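Local coordinates for iron-binding protein (Staphylococcus epidermidis, PDB 4M7O) that is a possible iron-binding protein of the periplasmic binding protein family, which probably captures an iron-containing ligand outside the cell for uptake, at residues Ile25-Ile29 against Pro30-Glu34; Glu230-Lys233 against Lys234-Gly237; Gly236-Asp239 against Lys240-Ala243. All coordinates share one frame; numbering follows the deposited sequence.

Interaction 1 comes first along the chain, where strand 25-27 passes into helix 30-38 in the lobe built on the five-stranded parallel sheet. Interactions 2 and 3 follow much later, on the far side of the chain's centre: the centre of interaction 1 is about 39 Å from that of interaction 2 and about 42 Å from that of interaction 3. Interaction 3 begins on the segment where interaction 2 ends, sharing G236 and G237, and the pair carries the chain from helix 225-234 to helix 242-245; their centres are about 8 Å apart, and the CB of F238 packs on the O of I232. The contacts thus sample both ends of an elongated, two-lobed binding protein.

Interaction 1: Ile25-Ile29 against Pro30-Glu34; sequences IISLI and PSNTE
S27 holds its OG opposite the backbone N (chi1 -178°), while T33 turns its OG1 back beside its own N (chi1 -58°), and these two rotations bring the two hydroxyl oxygens together across the strand-to-helix turn. S27 OG donates to T33 OG1 at 2.8 Å. T33 OG1 is also hydrogen-bonded to the carboxylate of D52, so the serine positions a hydroxyl that has a second, charged partner. S27 OG also lies 3.2 Å from CB of N32.

I29 occupies the N-cap position, where its carbonyl rather than its hydrocarbon side chain does the polar work. Its O accepts a hydrogen bond from the backbone N of T33 at 3.2 Å; this bond closes the first helical turn. On the side-chain level I29 splits its two branches. CG1 presses tightly on CD of P30, at 3.4 Å, the two side chains crossing at about a right angle. CG2 comes down on the amide of N32, 3.5 Å from CG, while ND2 of that amide is tied to the backbone O of A85 on strand 82-86. The arrangement is that of a strand-loop-helix turn opening a beta-alpha-beta unit, strand 25-27, helix 30-38 and strand 45-49, in a parallel sheet with strand order 3-2-1-4-5.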
loop_
_atom_site.group_PDB
_atom_site.type_symbol
_atom_site.label_atom_id
_atom_site.label_comp_id
_atom_site.label_asym_id
_atom_site.label_seq_id
_atom_site.Cartn_x
_atom_site.Cartn_y
_atom_site.Cartn_z
ATOM N N ILE A 25 -3.282 -0.249 -23.122
ATOM C CA ILE A 25 -3.631 0.093 -21.759
ATOM C C ILE A 25 -2.679 1.155 -21.218
ATOM O O ILE A 25 -1.461 1.078 -21.435
ATOM C CB ILE A 25 -3.540 -1.158 -20.860
ATOM C CG1 ILE A 25 -4.474 -2.247 -21.391
ATOM C CG2 ILE A 25 -3.857 -0.808 -19.407
ATOM C CD1 ILE A 25 -4.225 -3.617 -20.800
ATOM N N ILE A 26 -3.233 2.153 -20.532
ATOM C CA ILE A 26 -2.416 3.081 -19.765
ATOM C C ILE A 26 -2.657 2.810 -18.278
ATOM O O ILE A 26 -3.794 2.867 -17.802
ATOM C CB ILE A 26 -2.724 4.553 -20.097
ATOM C CG1 ILE A 26 -2.352 4.862 -21.551
ATOM C CG2 ILE A 26 -1.983 5.483 -19.148
ATOM C CD1 ILE A 26 -2.682 6.286 -21.998
ATOM N N SER A 27 -1.587 2.496 -17.552
ATOM C CA SER A 27 -1.690 2.215 -16.111
ATOM C C SER A 27 -1.094 3.364 -15.311
ATOM O O SER A 27 0.059 3.737 -15.535
ATOM C CB SER A 27 -0.968 0.922 -15.766
ATOM O OG SER A 27 -1.100 0.626 -14.380
ATOM N N LEU A 28 -1.870 3.908 -14.372
ATOM C CA LEU A 28 -1.513 5.158 -13.697
ATOM C C LEU A 28 -1.055 5.043 -12.245
ATOM O O LEU A 28 -0.813 6.067 -11.584
ATOM C CB LEU A 28 -2.662 6.169 -13.795
ATOM C CG LEU A 28 -2.910 6.680 -15.220
ATOM C CD1 LEU A 28 -3.907 7.855 -15.231
ATOM C CD2 LEU A 28 -1.597 7.073 -15.865
ATOM N N ILE A 29 -0.931 3.819 -11.738
ATOM C CA ILE A 29 -0.417 3.635 -10.384
ATOM C C ILE A 29 0.367 2.324 -10.351
ATOM O O ILE A 29 -0.003 1.369 -11.034
ATOM C CB ILE A 29 -1.572 3.707 -9.322
ATOM C CG1 ILE A 29 -1.032 4.071 -7.920
ATOM C CG2 ILE A 29 -2.375 2.405 -9.297
ATOM C CD1 ILE A 29 -2.054 4.732 -7.003
ATOM N N PRO A 30 1.491 2.285 -9.612
ATOM C CA PRO A 30 2.330 1.085 -9.744
ATOM C C PRO A 30 1.628 -0.230 -9.394
ATOM O O PRO A 30 1.869 -1.191 -10.108
ATOM C CB PRO A 30 3.500 1.368 -8.795
ATOM C CG PRO A 30 3.588 2.891 -8.775
ATOM C CD PRO A 30 2.139 3.323 -8.782
ATOM N N SER A 31 0.765 -0.281 -8.376
ATOM C CA SER A 31 0.080 -1.544 -8.070
ATOM C C SER A 31 -0.700 -2.089 -9.279
ATOM O O SER A 31 -0.634 -3.288 -9.579
ATOM C CB SER A 31 -0.823 -1.422 -6.839
ATOM O OG SER A 31 -1.685 -0.306 -6.945
ATOM N N ASN A 32 -1.422 -1.211 -9.970
ATOM C CA ASN A 32 -2.099 -1.568 -11.218
ATOM C C ASN A 32 -1.136 -2.176 -12.230
ATOM O O ASN A 32 -1.415 -3.225 -12.825
ATOM C CB ASN A 32 -2.780 -0.341 -11.837
ATOM C CG ASN A 32 -4.087 0.011 -11.147
ATOM O OD1 ASN A 32 -4.512 -0.674 -10.209
ATOM N ND2 ASN A 32 -4.736 1.083 -11.612
ATOM N N THR A 33 0.005 -1.525 -12.418
ATOM C CA THR A 33 0.970 -2.006 -13.403
ATOM C C THR A 33 1.484 -3.384 -13.024
ATOM O O THR A 33 1.610 -4.255 -13.883
ATOM C CB THR A 33 2.142 -1.056 -13.536
ATOM O OG1 THR A 33 1.661 0.246 -13.920
ATOM C CG2 THR A 33 3.129 -1.557 -14.602
ATOM N N GLU A 34 1.757 -3.597 -11.736
ATOM C CA GLU A 34 2.287 -4.884 -11.293
ATOM C C GLU A 34 1.286 -6.002 -11.555
ATOM O O GLU A 34 1.663 -7.093 -11.979
ATOM C CB GLU A 34 2.666 -4.830 -9.806
ATOM C CG GLU A 34 3.866 -3.943 -9.516
ATOM C CD GLU A 34 4.407 -4.142 -8.102
ATOM O OE1 GLU A 34 4.406 -5.300 -7.611
ATOM O OE2 GLU A 34 4.838 -3.139 -7.488
#

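Interaction 2: Glu230-Lys233 against Lys234-Gly237; sequences EMIK and KRGG
R235 lies alongside M231, a selenomethionine here, and crosses I232 at a slant, at the C-terminal turn of helix 225-234, where the chain leaves the helix for the loop toward helix 242-245. The arginine chain runs extended from CG to NE and carries its guanidinium back along the helix. I232 places CD1 over one face of that group, 3.5 Å from NH2 of R235. M231 points the same way as the arginine and, bent at chi3 (44°), brings its CE obliquely to within 3.2 Å of NH1 of R235. The charge has its partner elsewhere: NH1 forms a salt bridge with E166 on strand 162-168, so the hydrophobic contacts flank a guanidinium that ties the helix end to the sheet.

The backbone tightens as the helix runs out. K234 N bonds to M231 O at 3.0 Å and R235 N to I232 O at 3.1 Å, both three residues back, whereas the bonds reaching four residues back are weak. K234 extends away from the arginine along the exposed side of the helix, with its CG resting 3.4 Å from the backbone O of E230.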
loop_
_atom_site.group_PDB
_atom_site.type_symbol
_atom_site.label_atom_id
_atom_site.label_comp_id
_atom_site.label_asym_id
_atom_site.label_seq_id
_atom_site.Cartn_x
_atom_site.Cartn_y
_atom_site.Cartn_z
ATOM N N GLU A 230 15.652 9.703 16.957
ATOM C CA GLU A 230 15.964 11.021 17.513
ATOM C C GLU A 230 14.704 11.837 17.813
ATOM O O GLU A 230 14.644 12.535 18.825
ATOM C CB GLU A 230 16.939 11.799 16.623
ATOM C CG GLU A 230 18.334 11.164 16.534
ATOM C CD GLU A 230 19.019 11.000 17.895
ATOM O OE1 GLU A 230 19.098 11.993 18.648
ATOM O OE2 GLU A 230 19.482 9.878 18.213
HETATM N N MSE A 231 13.696 11.739 16.951
HETATM C CA MSE A 231 12.422 12.391 17.224
HETATM C C MSE A 231 11.812 11.880 18.526
HETATM O O MSE A 231 11.342 12.666 19.344
HETATM C CB MSE A 231 11.438 12.142 16.087
HETATM C CG MSE A 231 11.802 12.801 14.777
HETATM SE SE MSE A 231 10.568 12.171 13.393
HETATM C CE MSE A 231 8.926 12.315 14.449
ATOM N N ILE A 232 11.797 10.561 18.694
ATOM C CA ILE A 232 11.237 9.940 19.895
ATOM C C ILE A 232 11.934 10.447 21.147
ATOM O O ILE A 232 11.288 10.734 22.150
ATOM C CB ILE A 232 11.342 8.399 19.848
ATOM C CG1 ILE A 232 10.482 7.842 18.715
ATOM C CG2 ILE A 232 10.917 7.785 21.163
ATOM C CD1 ILE A 232 9.036 8.255 18.798
ATOM N N LYS A 233 13.254 10.576 21.075
ATOM C CA LYS A 233 14.030 11.059 22.209
ATOM C C LYS A 233 13.672 12.491 22.560
ATOM O O LYS A 233 13.803 12.891 23.707
ATOM C CB LYS A 233 15.535 10.938 21.946
ATOM C CG LYS A 233 16.070 9.530 22.086
ATOM C CD LYS A 233 17.581 9.485 21.878
ATOM C CE LYS A 233 18.141 8.100 22.184
ATOM N NZ LYS A 233 19.483 7.889 21.571
ATOM N N LYS A 234 13.213 13.261 21.583
ATOM C CA LYS A 234 12.858 14.651 21.866
ATOM C C LYS A 234 11.409 14.818 22.339
ATOM O O LYS A 234 11.007 15.897 22.773
ATOM C CB LYS A 234 13.194 15.552 20.671
ATOM C CG LYS A 234 14.698 15.611 20.370
ATOM C CD LYS A 234 15.025 16.521 19.185
ATOM C CE LYS A 234 16.504 16.438 18.812
ATOM N NZ LYS A 234 16.768 16.993 17.457
ATOM N N ARG A 235 10.638 13.737 22.276
ATOM C CA ARG A 235 9.274 13.742 22.795
ATOM C C ARG A 235 9.247 13.568 24.299
ATOM O O ARG A 235 9.732 12.556 24.831
ATOM C CB ARG A 235 8.452 12.628 22.159
ATOM C CG ARG A 235 7.840 13.033 20.857
ATOM C CD ARG A 235 7.114 11.888 20.199
ATOM N NE ARG A 235 7.088 12.074 18.754
ATOM C CZ ARG A 235 6.615 11.186 17.892
ATOM N NH1 ARG A 235 6.652 11.445 16.597
ATOM N NH2 ARG A 235 6.117 10.038 18.328
ATOM N N GLY A 236 8.661 14.551 24.977
ATOM C CA GLY A 236 8.546 14.519 26.424
ATOM C C GLY A 236 7.704 13.343 26.868
ATOM O O GLY A 236 6.680 13.041 26.249
ATOM N N GLY A 237 8.147 12.663 27.916
ATOM C CA GLY A 237 7.370 11.589 28.500
ATOM C C GLY A 237 7.511 10.238 27.823
ATOM O O GLY A 237 7.154 9.218 28.413
#

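Interaction 3: Gly236-Asp239 against Lys240-Ala243; sequences GGFD and KINA
Two overlapping turns fold the backbone between G237 and I241: K240 N donates to G237 O at 3.3 Å in a fairly straight bond (163° at the hydrogen), and I241 N makes a weak bond to F238 O at 3.1 Å. Each bond spans three residues, so F238 and I241 are brought to the same side of the chain, and their side chains run next to each other, pointing the same way.

The central contact is a CH-pi interaction between them. I241 lays CD1 over one face of the F238 ring, 3.6 Å from the centroid and 17° off the ring normal. The methyl is displaced toward the rim, closest to CD2 of F238 at 3.5 Å. It gets there because CG1 of I241 stands beside the backbone N, opposite the carbonyl carbon (chi1 -57°), which also brings CG1 within 3.5 Å of F238 O. Both side chains then pack on helix 206-212, F238 against K206, I209 and I210, and I241 against I210, while I241 also touches N213 and P214.

On the outer side, D239 and K240 are exposed. The lysine chain runs out from the turn, and its CB and CG pass near G237 O, with CB at 3.7 Å. I241 is the N-cap residue of helix 242-245, and the next residue, N242, is hydrogen-bonded through its backbone N to the side chain of N213 and through ND2 to D215. The contact is therefore two-sided: a buried aromatic-aliphatic pair holds the inner face by dispersion and CH-pi attraction, while the turn bonds pair the NH groups of K240 and I241 with the carbonyls of G237 and F238, leaving the charged residues on the outside.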
loop_
_atom_site.group_PDB
_atom_site.type_symbol
_atom_site.label_atom_id
_atom_site.label_comp_id
_atom_site.label_asym_id
_atom_site.label_seq_id
_atom_site.Cartn_x
_atom_site.Cartn_y
_atom_site.Cartn_z
ATOM N N GLY A 236 8.661 14.551 24.977
ATOM C CA GLY A 236 8.546 14.519 26.424
ATOM C C GLY A 236 7.704 13.343 26.868
ATOM O O GLY A 236 6.680 13.041 26.249
ATOM N N GLY A 237 8.147 12.663 27.916
ATOM C CA GLY A 237 7.370 11.589 28.500
ATOM C C GLY A 237 7.511 10.238 27.823
ATOM O O GLY A 237 7.154 9.218 28.413
ATOM N N PHE A 238 8.026 10.214 26.598
ATOM C CA PHE A 238 8.111 8.959 25.861
ATOM C C PHE A 238 9.122 8.017 26.514
ATOM O O PHE A 238 9.045 6.799 26.332
ATOM C CB PHE A 238 8.428 9.201 24.382
ATOM C CG PHE A 238 7.199 9.215 23.487
ATOM C CD1 PHE A 238 6.144 10.083 23.735
ATOM C CD2 PHE A 238 7.101 8.352 22.408
ATOM C CE1 PHE A 238 5.017 10.083 22.929
ATOM C CE2 PHE A 238 5.975 8.353 21.591
ATOM C CZ PHE A 238 4.935 9.222 21.851
ATOM N N ASP A 239 10.047 8.590 27.287
ATOM C CA ASP A 239 11.039 7.836 28.059
ATOM C C ASP A 239 10.453 6.641 28.785
ATOM O O ASP A 239 11.101 5.600 28.906
ATOM C CB ASP A 239 11.694 8.737 29.112
ATOM C CG ASP A 239 12.897 9.482 28.580
ATOM O OD1 ASP A 239 13.261 9.264 27.401
ATOM O OD2 ASP A 239 13.487 10.275 29.351
ATOM N N LYS A 240 9.231 6.808 29.280
ATOM C CA LYS A 240 8.560 5.793 30.082
ATOM C C LYS A 240 8.171 4.549 29.279
ATOM O O LYS A 240 8.423 3.426 29.714
ATOM C CB LYS A 240 7.323 6.403 30.751
ATOM C CG LYS A 240 7.650 7.478 31.783
ATOM C CD LYS A 240 6.583 7.556 32.862
ATOM C CE LYS A 240 7.191 7.943 34.207
ATOM N NZ LYS A 240 8.340 7.070 34.578
ATOM N N ILE A 241 7.580 4.772 28.102
ATOM C CA ILE A 241 6.956 3.738 27.260
ATOM C C ILE A 241 7.745 2.420 27.098
ATOM O O ILE A 241 8.965 2.458 26.900
ATOM C CB ILE A 241 6.655 4.342 25.866
ATOM C CG1 ILE A 241 5.756 5.576 25.999
ATOM C CG2 ILE A 241 6.027 3.321 24.927
ATOM C CD1 ILE A 241 5.475 6.241 24.641
ATOM N N ASN A 242 7.042 1.277 27.202
ATOM C CA ASN A 242 7.614 -0.070 27.010
ATOM C C ASN A 242 8.586 -0.053 25.812
ATOM O O ASN A 242 9.768 -0.354 25.945
ATOM C CB ASN A 242 6.503 -1.107 26.695
ATOM C CG ASN A 242 5.740 -1.640 27.939
ATOM O OD1 ASN A 242 5.681 -1.011 28.988
ATOM N ND2 ASN A 242 5.124 -2.815 27.784
ATOM N N ALA A 243 8.058 0.335 24.647
ATOM C CA ALA A 243 8.819 0.365 23.390
ATOM C C ALA A 243 10.137 1.130 23.459
ATOM O O ALA A 243 11.139 0.678 22.926
ATOM C CB ALA A 243 7.961 0.927 22.271
#